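PDB 6GUQ: putative sugar binding protein from Geobacillus stearothermophilus, which binds a single hexose such as beta-D-glucose or beta-D-galactose and probably serves as the solute-binding component of a bacterial sugar uptake system. Local coordinates for residues A[92-97]-A[118-123]; A[133-138]-A[169-174]; A[221-226]-A[247-252]; A[264-269]-A[296-301]. All blocks are in the same frame, centred on the assembly; numbering follows the deposited sequence.

Interaction 1. Residues A[92-97]-A[118-123]; sequences ITQGLT and IDTDAP. With BGC (beta-D-glucopyranose), chain B.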
# COMPACT_ATOMS: atom_id res chain seq x y z
N ILE A 92 12.44 3.29 10.61
CA ILE A 92 11.52 2.43 9.86
C ILE A 92 10.76 3.31 8.87
O ILE A 92 10.07 4.26 9.27
CB ILE A 92 10.56 1.69 10.80
CG1 ILE A 92 11.36 0.89 11.83
CG2 ILE A 92 9.62 0.77 10.00
CD1 ILE A 92 10.49 0.21 12.87
N THR A 93 10.87 2.98 7.58
CA THR A 93 10.30 3.81 6.52
C THR A 93 9.99 2.96 5.30
O THR A 93 10.59 1.89 5.09
CB THR A 93 11.25 4.94 6.11
OG1 THR A 93 10.64 5.75 5.09
CG2 THR A 93 12.54 4.36 5.57
N GLN A 94 9.08 3.47 4.47
CA GLN A 94 8.91 2.98 3.10
C GLN A 94 10.15 3.28 2.28
O GLN A 94 10.83 4.29 2.47
CB GLN A 94 7.73 3.66 2.41
CG GLN A 94 6.34 3.15 2.69
CD GLN A 94 5.26 4.14 2.18
OE1 GLN A 94 5.31 5.33 2.51
NE2 GLN A 94 4.33 3.66 1.36
N GLY A 95 10.41 2.41 1.30
CA GLY A 95 11.44 2.68 0.31
C GLY A 95 10.79 3.11 -0.98
O GLY A 95 10.80 2.38 -1.98
N LEU A 96 10.26 4.33 -0.96
CA LEU A 96 9.19 4.73 -1.86
C LEU A 96 9.62 4.73 -3.32
O LEU A 96 8.93 4.18 -4.18
CB LEU A 96 8.66 6.09 -1.45
CG LEU A 96 7.17 6.28 -1.68
CD1 LEU A 96 6.42 4.95 -1.56
CD2 LEU A 96 6.67 7.29 -0.68
N THR A 97 10.75 5.37 -3.63
CA THR A 97 11.25 5.41 -4.99
C THR A 97 12.74 5.07 -5.01
O THR A 97 13.50 5.51 -4.15
CB THR A 97 11.05 6.78 -5.65
OG1 THR A 97 12.17 7.62 -5.34
CG2 THR A 97 9.77 7.46 -5.15
N ILE A 118 9.41 -0.79 5.43
CA ILE A 118 8.07 -1.24 5.78
C ILE A 118 7.13 -0.91 4.62
O ILE A 118 7.26 0.16 4.01
CB ILE A 118 7.58 -0.61 7.11
CG1 ILE A 118 6.31 -1.28 7.60
CG2 ILE A 118 7.33 0.89 6.98
CD1 ILE A 118 5.97 -0.91 9.05
N ASP A 119 6.24 -1.86 4.28
CA ASP A 119 5.12 -1.65 3.36
C ASP A 119 5.57 -1.56 1.90
O ASP A 119 4.94 -2.15 1.00
CB ASP A 119 4.33 -0.40 3.79
CG ASP A 119 3.27 0.02 2.78
OD1 ASP A 119 3.61 0.77 1.84
OD2 ASP A 119 2.09 -0.37 2.94
N THR A 120 6.66 -0.85 1.65
CA THR A 120 7.25 -0.71 0.32
C THR A 120 8.76 -0.88 0.45
O THR A 120 9.40 -0.13 1.19
CB THR A 120 6.91 0.66 -0.29
OG1 THR A 120 5.50 0.88 -0.22
CG2 THR A 120 7.38 0.74 -1.74
N ASP A 121 9.32 -1.86 -0.26
CA ASP A 121 10.73 -2.19 -0.13
C ASP A 121 11.58 -1.41 -1.13
O ASP A 121 11.09 -0.94 -2.17
CB ASP A 121 10.96 -3.71 -0.31
CG ASP A 121 12.36 -4.18 0.19
OD1 ASP A 121 13.01 -3.45 0.98
OD2 ASP A 121 12.79 -5.30 -0.20
N ALA A 122 12.87 -1.27 -0.78
CA ALA A 122 13.95 -0.81 -1.68
C ALA A 122 15.03 -1.88 -1.67
O ALA A 122 16.09 -1.72 -1.04
CB ALA A 122 14.50 0.55 -1.24
N PRO A 123 14.81 -3.00 -2.38
CA PRO A 123 15.68 -4.18 -2.19
C PRO A 123 17.12 -3.98 -2.64
O PRO A 123 17.96 -4.85 -2.38
CB PRO A 123 14.97 -5.26 -3.02
CG PRO A 123 14.19 -4.49 -4.08
CD PRO A 123 13.81 -3.17 -3.45
C2 BGC B . -0.46 1.09 0.72
C3 BGC B . 0.21 2.26 1.36
C4 BGC B . -0.46 3.52 0.90
C5 BGC B . -1.93 3.53 1.27
C6 BGC B . -2.53 4.77 0.68
C1 BGC B . -1.96 1.07 0.97
O1 BGC B . -2.53 0.16 0.13
O2 BGC B . 0.06 -0.17 1.18
O3 BGC B . 1.55 2.35 0.84
O4 BGC B . 0.12 4.68 1.49
O5 BGC B . -2.61 2.38 0.69
O6 BGC B . -3.82 4.91 1.18
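Two backbone bonds join the ends of the neighbouring parallel strands 90-93 and 115-118 and the loops that follow them: Ile118 N donates to Thr93 O at 2.9 Å, and Gly95 N donates to Thr120 O at 2.7 Å. Ala122 CB packs onto Gly95 CA at 4.0 Å. At the strand ends, Ile92 CG2 and Ile118 CG2 meet at 3.8 Å, their branches crossing at a slant, and both residues pack against helix 269-284. The polar work is done by Gln94 and Asp119, which lie side by side and point the same way, with their ends beside the bound glucose. Gln94 CG sits beside the backbone N (chi1 -81°), and the extended chain beyond it carries NE2 to within 3.0 Å of Asp119 OD1, above the carboxylate plane. Thr120 OG1 donates to the same oxygen from the opposite face, 2.8 Å away. Gln94 NE2 is also bonded to Glu38, a residue of the sugar-binding site. Asp119 takes one sugar hydroxyl on each oxygen: O3 donates to OD1, and O2 donates to OD2 at 2.7 Å. The carboxylate is thus probably held against rotation, and its charge spread over this buried network, while it accepts from two neighbouring hydroxyls.

Interaction 2. Residues A[133-138]-A[169-174]; sequences TDNYYA and QLRVRG. With BGC (beta-D-glucopyranose), chain B.
Arg171 enters the sugar-binding site from the place where helix 135-149 begins against helix 166-179, and the contact turns on Asn135 and Arg171. Arg171 grips Asn135 side-on: NE and NH2 both donate to the single oxygen OD1, each at 3.2 Å, from the same face of the amide. That oxygen lies in the guanidinium plane, while the amide plane is turned 50° from it. The extended chain of Arg171 carries the far nitrogens to the glucose, NH1 to O1 and NH2 to O2 at 2.9 Å; NH1 also donates to Thr220 O. Asn135 thus acts as a second-shell residue that fixes the rotation of a first-shell one, its own ND2 being tied to Asp119 O. In this two-lobed sugar-binding fold, helix 135-149 follows strand 129-131, and Asp134 is its N-cap, its OD1 accepting a weak bond from Tyr137 N. A leucine in place of Arg171 would probably leave Asn135 OD1 without these two donors and sugar O1 and O2 without its N-H groups. Gly174 CA lies over one face of the Tyr136 ring as a CH-pi contact, 3.9 Å from the centroid, and Tyr136 OH is hydrogen-bonded to Asp177. Leu170 CB packs on Asn135 CB at 3.9 Å.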
# COMPACT_ATOMS: atom_id res chain seq x y z
N THR A 133 4.11 -6.39 2.50
CA THR A 133 3.50 -7.25 1.51
C THR A 133 4.45 -7.51 0.36
O THR A 133 5.27 -6.66 -0.00
CB THR A 133 2.21 -6.60 0.97
OG1 THR A 133 1.39 -6.17 2.07
CG2 THR A 133 1.43 -7.57 0.07
N ASP A 134 4.35 -8.70 -0.24
CA ASP A 134 4.92 -8.93 -1.56
C ASP A 134 4.04 -8.17 -2.55
O ASP A 134 2.97 -8.65 -2.95
CB ASP A 134 4.98 -10.42 -1.87
CG ASP A 134 5.72 -10.72 -3.18
OD1 ASP A 134 5.87 -9.81 -4.03
OD2 ASP A 134 6.13 -11.89 -3.36
N ASN A 135 4.45 -6.99 -2.92
CA ASN A 135 3.66 -6.13 -3.73
C ASN A 135 3.33 -6.62 -5.10
O ASN A 135 2.26 -6.41 -5.52
CB ASN A 135 4.23 -4.73 -3.73
CG ASN A 135 3.99 -4.01 -2.43
OD1 ASN A 135 2.93 -4.04 -1.91
ND2 ASN A 135 4.98 -3.35 -1.94
N TYR A 136 4.24 -7.26 -5.79
CA TYR A 136 3.95 -7.79 -7.09
C TYR A 136 2.91 -8.88 -6.99
O TYR A 136 2.01 -8.95 -7.76
CB TYR A 136 5.20 -8.37 -7.69
CG TYR A 136 5.00 -9.02 -9.01
CD1 TYR A 136 4.57 -10.31 -9.10
CD2 TYR A 136 5.26 -8.36 -10.15
CE1 TYR A 136 4.40 -10.91 -10.30
CE2 TYR A 136 5.09 -8.96 -11.35
CZ TYR A 136 4.66 -10.23 -11.40
OH TYR A 136 4.51 -10.81 -12.58
N TYR A 137 3.06 -9.72 -6.01
CA TYR A 137 2.16 -10.79 -5.87
C TYR A 137 0.77 -10.35 -5.48
O TYR A 137 -0.16 -10.97 -5.85
CB TYR A 137 2.76 -11.76 -4.92
CG TYR A 137 2.12 -13.07 -4.96
CD1 TYR A 137 1.31 -13.47 -3.93
CD2 TYR A 137 2.29 -13.90 -6.01
CE1 TYR A 137 0.70 -14.68 -3.94
CE2 TYR A 137 1.66 -15.10 -6.04
CZ TYR A 137 0.87 -15.47 -5.00
OH TYR A 137 0.25 -16.68 -4.99
N ALA A 138 0.62 -9.29 -4.72
CA ALA A 138 -0.64 -8.80 -4.36
C ALA A 138 -1.32 -8.36 -5.61
O ALA A 138 -2.43 -8.68 -5.83
CB ALA A 138 -0.47 -7.65 -3.43
N GLN A 169 3.67 0.68 -8.61
CA GLN A 169 4.11 0.10 -9.88
C GLN A 169 4.03 -1.42 -9.85
O GLN A 169 3.57 -2.03 -10.81
CB GLN A 169 5.53 0.53 -10.21
CG GLN A 169 5.67 1.99 -10.56
CD GLN A 169 7.12 2.44 -10.47
OE1 GLN A 169 7.76 2.28 -9.44
NE2 GLN A 169 7.63 3.01 -11.55
N LEU A 170 4.50 -2.04 -8.74
CA LEU A 170 4.50 -3.49 -8.64
C LEU A 170 3.07 -4.04 -8.64
O LEU A 170 2.78 -5.03 -9.32
CB LEU A 170 5.27 -3.95 -7.39
CG LEU A 170 6.81 -3.74 -7.43
CD1 LEU A 170 7.52 -3.98 -6.10
CD2 LEU A 170 7.47 -4.62 -8.51
N ARG A 171 2.16 -3.42 -7.88
CA ARG A 171 0.77 -3.87 -7.91
C ARG A 171 0.16 -3.69 -9.31
O ARG A 171 -0.69 -4.48 -9.73
CB ARG A 171 -0.06 -3.13 -6.86
CG ARG A 171 0.37 -3.43 -5.43
CD ARG A 171 -0.23 -2.45 -4.44
NE ARG A 171 0.45 -2.50 -3.16
CZ ARG A 171 0.03 -1.91 -2.04
NH1 ARG A 171 -1.08 -1.20 -2.03
NH2 ARG A 171 0.72 -2.03 -0.91
N VAL A 172 0.59 -2.68 -10.06
CA VAL A 172 0.09 -2.56 -11.42
C VAL A 172 0.70 -3.65 -12.29
O VAL A 172 -0.00 -4.34 -13.03
CB VAL A 172 0.35 -1.14 -11.97
CG1 VAL A 172 -0.00 -1.06 -13.44
CG2 VAL A 172 -0.46 -0.11 -11.20
N ARG A 173 2.01 -3.85 -12.17
CA ARG A 173 2.69 -4.80 -13.05
C ARG A 173 2.25 -6.23 -12.77
O ARG A 173 2.04 -7.02 -13.70
CB ARG A 173 4.20 -4.61 -12.94
CG ARG A 173 5.04 -5.55 -13.79
CD ARG A 173 4.64 -5.57 -15.26
NE ARG A 173 5.23 -6.73 -15.92
CZ ARG A 173 6.37 -6.70 -16.62
NH1 ARG A 173 6.84 -7.82 -17.17
NH2 ARG A 173 7.03 -5.55 -16.76
N GLY A 174 2.04 -6.58 -11.50
CA GLY A 174 1.51 -7.89 -11.18
C GLY A 174 0.14 -8.15 -11.77
O GLY A 174 -0.14 -9.25 -12.26
C2 BGC B . -0.46 1.09 0.72
C3 BGC B . 0.21 2.26 1.36
C4 BGC B . -0.46 3.52 0.90
C5 BGC B . -1.93 3.53 1.27
C6 BGC B . -2.53 4.77 0.68
C1 BGC B . -1.96 1.07 0.97
O1 BGC B . -2.53 0.16 0.13
O2 BGC B . 0.06 -0.17 1.18
O3 BGC B . 1.55 2.35 0.84
O4 BGC B . 0.12 4.68 1.49
O5 BGC B . -2.61 2.38 0.69
O6 BGC B . -3.82 4.91 1.18

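Interaction 3. Residues A[221-226]-A[247-252]; sequences SALDAI and DTLPET. With BGC (beta-D-glucopyranose), chain B.
Ala222 and Asp247 meet beside the anomeric end of the glucose, with Asp247 OD2 3.3 Å from Ala222 CB. The carboxylate is placed by a first torsion that sets CG beside the backbone N (chi1 -60°), and OD2 accepts from O1 of the sugar at 2.6 Å. OD1 is held by Gln267. Ala222 contributes its backbone: N donates to the ring oxygen O5 at 2.9 Å. Leu223 and Leu249 share the same staggered first torsion, with CG opposite the carbonyl carbon, and the side chains cross at a slant, Leu223 CD2 3.6 Å from Leu249 CD1. Farther from the sugar, Ile226 reaches across with a second torsion that is not well staggered (chi2 147°), bringing CD1 to 3.3 Å from Thr252 OG1 and its CG1 arm against Glu251 CB, at about a right angle to both side chains. The segments share no direct hydrogen bond. Instead two waters span Ala222 O and Thr252 OG1: the hydroxyl donates to one, 2.8 Å away, and accepts from the other. Such loops, leaving the C-terminal ends of the adjacent parallel strands 216-219 and 242-246 and leading into helices, are where an alpha/beta lobe of a periplasmic binding protein receives its sugar.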
# COMPACT_ATOMS: atom_id res chain seq x y z
N SER A 221 -4.41 1.18 -4.06
CA SER A 221 -4.10 1.66 -2.71
C SER A 221 -5.38 1.76 -1.88
O SER A 221 -6.49 1.58 -2.38
CB SER A 221 -3.34 2.99 -2.76
OG SER A 221 -4.15 4.04 -3.28
N ALA A 222 -5.22 2.08 -0.59
CA ALA A 222 -6.28 1.80 0.39
C ALA A 222 -7.57 2.58 0.14
O ALA A 222 -8.66 2.11 0.51
CB ALA A 222 -5.76 2.09 1.80
N LEU A 223 -7.50 3.77 -0.45
CA LEU A 223 -8.68 4.62 -0.61
C LEU A 223 -9.23 4.66 -2.04
O LEU A 223 -10.14 5.45 -2.32
CB LEU A 223 -8.36 6.04 -0.14
CG LEU A 223 -7.93 6.21 1.31
CD1 LEU A 223 -7.31 7.60 1.55
CD2 LEU A 223 -9.12 5.98 2.22
N ASP A 224 -8.71 3.83 -2.94
CA ASP A 224 -9.03 3.99 -4.35
C ASP A 224 -10.41 3.42 -4.69
O ASP A 224 -11.20 4.08 -5.38
CB ASP A 224 -7.96 3.33 -5.21
CG ASP A 224 -6.66 4.11 -5.21
OD1 ASP A 224 -6.69 5.36 -4.99
OD2 ASP A 224 -5.60 3.48 -5.41
N ALA A 225 -10.71 2.21 -4.22
CA ALA A 225 -12.00 1.61 -4.52
C ALA A 225 -13.15 2.37 -3.86
O ALA A 225 -14.28 2.30 -4.34
CB ALA A 225 -12.03 0.14 -4.08
N ILE A 226 -12.86 3.09 -2.77
CA ILE A 226 -13.88 3.89 -2.10
C ILE A 226 -14.28 5.08 -2.98
O ILE A 226 -15.47 5.36 -3.17
CB ILE A 226 -13.36 4.33 -0.71
CG1 ILE A 226 -13.51 3.17 0.29
CG2 ILE A 226 -14.07 5.56 -0.20
CD1 ILE A 226 -12.42 3.12 1.35
N ASP A 247 -7.00 -3.41 0.48
CA ASP A 247 -7.13 -3.22 1.92
C ASP A 247 -8.57 -3.33 2.42
O ASP A 247 -9.50 -3.55 1.63
CB ASP A 247 -6.51 -1.88 2.32
CG ASP A 247 -5.02 -1.81 1.97
OD1 ASP A 247 -4.25 -2.69 2.47
OD2 ASP A 247 -4.63 -0.91 1.18
N THR A 248 -8.74 -3.20 3.74
CA THR A 248 -9.99 -3.54 4.41
C THR A 248 -10.45 -2.43 5.35
O THR A 248 -11.06 -2.71 6.39
CB THR A 248 -9.83 -4.85 5.18
OG1 THR A 248 -8.69 -4.74 6.05
CG2 THR A 248 -9.63 -6.05 4.22
N LEU A 249 -10.17 -1.17 5.02
CA LEU A 249 -10.71 -0.03 5.75
C LEU A 249 -12.22 -0.17 5.89
O LEU A 249 -12.86 -0.79 5.03
CB LEU A 249 -10.37 1.28 5.03
CG LEU A 249 -8.90 1.66 4.92
CD1 LEU A 249 -8.75 3.02 4.24
CD2 LEU A 249 -8.30 1.67 6.30
N PRO A 250 -12.83 0.40 6.94
CA PRO A 250 -14.27 0.16 7.19
C PRO A 250 -15.18 0.38 5.99
O PRO A 250 -16.05 -0.46 5.70
CB PRO A 250 -14.58 1.15 8.32
CG PRO A 250 -13.29 1.28 9.06
CD PRO A 250 -12.20 1.20 8.01
N GLU A 251 -15.00 1.49 5.27
CA GLU A 251 -15.92 1.80 4.19
C GLU A 251 -15.78 0.83 3.02
O GLU A 251 -16.73 0.65 2.25
CB GLU A 251 -15.72 3.22 3.71
CG GLU A 251 -17.03 3.95 3.68
CD GLU A 251 -16.90 5.33 3.14
OE1 GLU A 251 -17.83 5.77 2.39
OE2 GLU A 251 -15.86 5.97 3.45
N THR A 252 -14.61 0.20 2.87
CA THR A 252 -14.47 -0.84 1.87
C THR A 252 -15.31 -2.06 2.25
O THR A 252 -15.91 -2.71 1.38
CB THR A 252 -13.00 -1.23 1.72
OG1 THR A 252 -12.27 -0.14 1.14
CG2 THR A 252 -12.84 -2.45 0.83
C2 BGC B . -0.46 1.09 0.72
C3 BGC B . 0.21 2.26 1.36
C4 BGC B . -0.46 3.52 0.90
C5 BGC B . -1.93 3.53 1.27
C6 BGC B . -2.53 4.77 0.68
C1 BGC B . -1.96 1.07 0.97
O1 BGC B . -2.53 0.16 0.13
O2 BGC B . 0.06 -0.17 1.18
O3 BGC B . 1.55 2.35 0.84
O4 BGC B . 0.12 4.68 1.49
O5 BGC B . -2.61 2.38 0.69
O6 BGC B . -3.82 4.91 1.18
O HOH W 1 -9.57 -0.22 1.67
O HOH W 2 -10.75 1.17 -1.09
O HOH W 3 -17.38 6.55 -0.94

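Interaction 4. Residues A[264-269]-A[296-301]; sequences TVVQEP and ETKVIR. With BGC (beta-D-glucopyranose), chain B.
Val266 N donates to Lys298 O at 2.7 Å, almost straight along the C=O axis, joining strand 263-266 to the antiparallel strand 292-300. Two residues back along strand 263-266, Thr264 and Ile300 form a hydrogen-bonded pair, Thr264 N to Ile300 O and Ile300 N to Thr264 O, each 3.0 Å. Val265 and Val299 form the non-hydrogen-bonded pair between, their CG2 methyls 4.1 Å apart on the face covered by helix 135-149. On the other face Val266 CG2 meets Ile300 CG2 at 3.6 Å, the two side chains at about a right angle, while Thr264 CG2 runs alongside Ile300 CG1. Thr297 takes over where the strand pairing ends: with OG1 opposite its backbone N (chi1 -162°), the hydroxyl donates to Val266 O at 3.0 Å and touches Val265 CG1. A valine in place of Thr297 would probably leave Val266 O without this donor and the chain entering Gln267 less firmly fixed. Glu268 and Glu296 press their aliphatic parts together, Glu268 CG lying 3.5 Å from Glu296 CG, with the carboxylates kept apart; a water links Glu268 OE1 to Lys298 NZ, which may ease the crowding of negative charge. Gln267 extends instead to the glucose, NE2 donating to O2 at 3.1 Å and to Asp247, while OE1 accepts from Thr133. An antiparallel final strand beside the chain segment that passes from one lobe to the other is consistent with the interdomain hinge of the type I periplasmic binding fold, here carrying Gln267 of the sugar-binding site.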
# COMPACT_ATOMS: atom_id res chain seq x y z
N THR A 264 -11.47 -7.34 -2.63
CA THR A 264 -10.41 -6.45 -2.18
C THR A 264 -9.22 -7.27 -1.68
O THR A 264 -9.38 -8.33 -1.07
CB THR A 264 -10.93 -5.46 -1.12
OG1 THR A 264 -9.90 -4.52 -0.78
CG2 THR A 264 -11.44 -6.18 0.13
N VAL A 265 -8.03 -6.78 -2.01
CA VAL A 265 -6.76 -7.41 -1.64
C VAL A 265 -6.47 -7.09 -0.18
O VAL A 265 -6.26 -5.92 0.18
CB VAL A 265 -5.63 -6.92 -2.55
CG1 VAL A 265 -4.31 -7.54 -2.12
CG2 VAL A 265 -5.94 -7.24 -3.98
N VAL A 266 -6.44 -8.12 0.66
CA VAL A 266 -6.15 -7.95 2.08
C VAL A 266 -4.68 -7.60 2.30
O VAL A 266 -3.79 -8.14 1.63
CB VAL A 266 -6.51 -9.25 2.83
CG1 VAL A 266 -5.77 -9.32 4.15
CG2 VAL A 266 -8.01 -9.36 3.01
N GLN A 267 -4.41 -6.69 3.24
CA GLN A 267 -3.08 -6.50 3.80
C GLN A 267 -3.16 -6.57 5.32
O GLN A 267 -4.24 -6.60 5.91
CB GLN A 267 -2.43 -5.17 3.40
CG GLN A 267 -2.21 -5.00 1.93
CD GLN A 267 -1.24 -3.88 1.61
OE1 GLN A 267 -0.05 -4.12 1.41
NE2 GLN A 267 -1.75 -2.64 1.57
N GLU A 268 -1.99 -6.58 5.95
CA GLU A 268 -1.87 -6.68 7.40
C GLU A 268 -1.10 -5.48 7.94
O GLU A 268 0.06 -5.60 8.35
CB GLU A 268 -1.19 -8.00 7.79
CG GLU A 268 -2.02 -9.24 7.52
CD GLU A 268 -3.36 -9.22 8.25
OE1 GLU A 268 -4.38 -9.72 7.69
OE2 GLU A 268 -3.40 -8.70 9.39
N PRO A 269 -1.73 -4.30 7.96
CA PRO A 269 -0.99 -3.10 8.41
C PRO A 269 -0.64 -3.13 9.89
O PRO A 269 0.43 -2.65 10.27
CB PRO A 269 -1.95 -1.95 8.05
CG PRO A 269 -3.29 -2.57 8.00
CD PRO A 269 -3.09 -3.97 7.49
N GLU A 296 0.97 -11.47 5.16
CA GLU A 296 0.08 -12.27 4.33
C GLU A 296 -0.80 -11.37 3.46
O GLU A 296 -1.13 -10.23 3.80
CB GLU A 296 -0.77 -13.20 5.22
CG GLU A 296 -1.33 -12.51 6.49
CD GLU A 296 -0.63 -12.90 7.81
OE1 GLU A 296 0.46 -12.35 8.12
OE2 GLU A 296 -1.21 -13.73 8.56
N THR A 297 -1.16 -11.89 2.28
CA THR A 297 -2.00 -11.20 1.33
C THR A 297 -2.90 -12.21 0.63
O THR A 297 -2.47 -13.33 0.33
CB THR A 297 -1.16 -10.41 0.31
OG1 THR A 297 -1.99 -9.45 -0.31
CG2 THR A 297 -0.56 -11.32 -0.76
N LYS A 298 -4.15 -11.82 0.40
CA LYS A 298 -5.16 -12.67 -0.23
C LYS A 298 -6.30 -11.76 -0.70
O LYS A 298 -6.43 -10.63 -0.24
CB LYS A 298 -5.69 -13.74 0.74
CG LYS A 298 -6.02 -13.17 2.13
CD LYS A 298 -6.96 -14.07 2.92
CE LYS A 298 -7.24 -13.50 4.32
NZ LYS A 298 -6.04 -13.54 5.23
N VAL A 299 -7.11 -12.29 -1.62
CA VAL A 299 -8.28 -11.58 -2.12
C VAL A 299 -9.52 -12.09 -1.40
O VAL A 299 -9.79 -13.29 -1.41
CB VAL A 299 -8.44 -11.76 -3.64
CG1 VAL A 299 -9.74 -11.16 -4.08
CG2 VAL A 299 -7.24 -11.15 -4.38
N ILE A 300 -10.27 -11.19 -0.78
CA ILE A 300 -11.50 -11.58 -0.11
C ILE A 300 -12.69 -10.95 -0.82
O ILE A 300 -12.57 -9.91 -1.49
CB ILE A 300 -11.52 -11.20 1.38
CG1 ILE A 300 -11.44 -9.68 1.53
CG2 ILE A 300 -10.41 -11.93 2.14
CD1 ILE A 300 -12.33 -9.14 2.62
N ARG A 301 -13.84 -11.59 -0.67
CA ARG A 301 -15.10 -11.16 -1.23
C ARG A 301 -16.15 -11.14 -0.13
O ARG A 301 -15.87 -11.49 1.02
CB ARG A 301 -15.52 -12.07 -2.39
CG ARG A 301 -14.47 -12.19 -3.48
CD ARG A 301 -14.67 -13.45 -4.27
NE ARG A 301 -13.91 -13.45 -5.53
CZ ARG A 301 -12.69 -13.97 -5.66
NH1 ARG A 301 -12.10 -14.52 -4.60
NH2 ARG A 301 -12.07 -13.94 -6.83
C2 BGC B . -0.46 1.09 0.72
C3 BGC B . 0.21 2.26 1.36
C4 BGC B . -0.46 3.52 0.90
C5 BGC B . -1.93 3.53 1.27
C6 BGC B . -2.53 4.77 0.68
C1 BGC B . -1.96 1.07 0.97
O1 BGC B . -2.53 0.16 0.13
O2 BGC B . 0.06 -0.17 1.18
O3 BGC B . 1.55 2.35 0.84
O4 BGC B . 0.12 4.68 1.49
O5 BGC B . -2.61 2.38 0.69
O6 BGC B . -3.82 4.91 1.18
O HOH W 4 0.33 -7.55 4.04
O HOH W 5 -4.06 -11.68 5.15

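In the fold
All four contacts end at the same glucose, reached from different parts of the fold. Interactions 1 and 3 are buried contacts at the ends of parallel strands, interaction 3 running on into two helix starts; they lie on opposite sides of the chain's centre, about 21 Å apart between centres, and do not touch. Interaction 1 relies on direct hydrogen bonds, interaction 3 on apolar packing and waters. Interactions 2 and 4 are only partly buried: one is helix against helix with an arginine-amide bond, the other antiparallel strand pairing. They join the rest through shared polar links: Asp119 to Asn135 between interactions 1 and 2, Thr133 to Gln267 between 2 and 4, and Asp247 to Thr264 between 3 and 4.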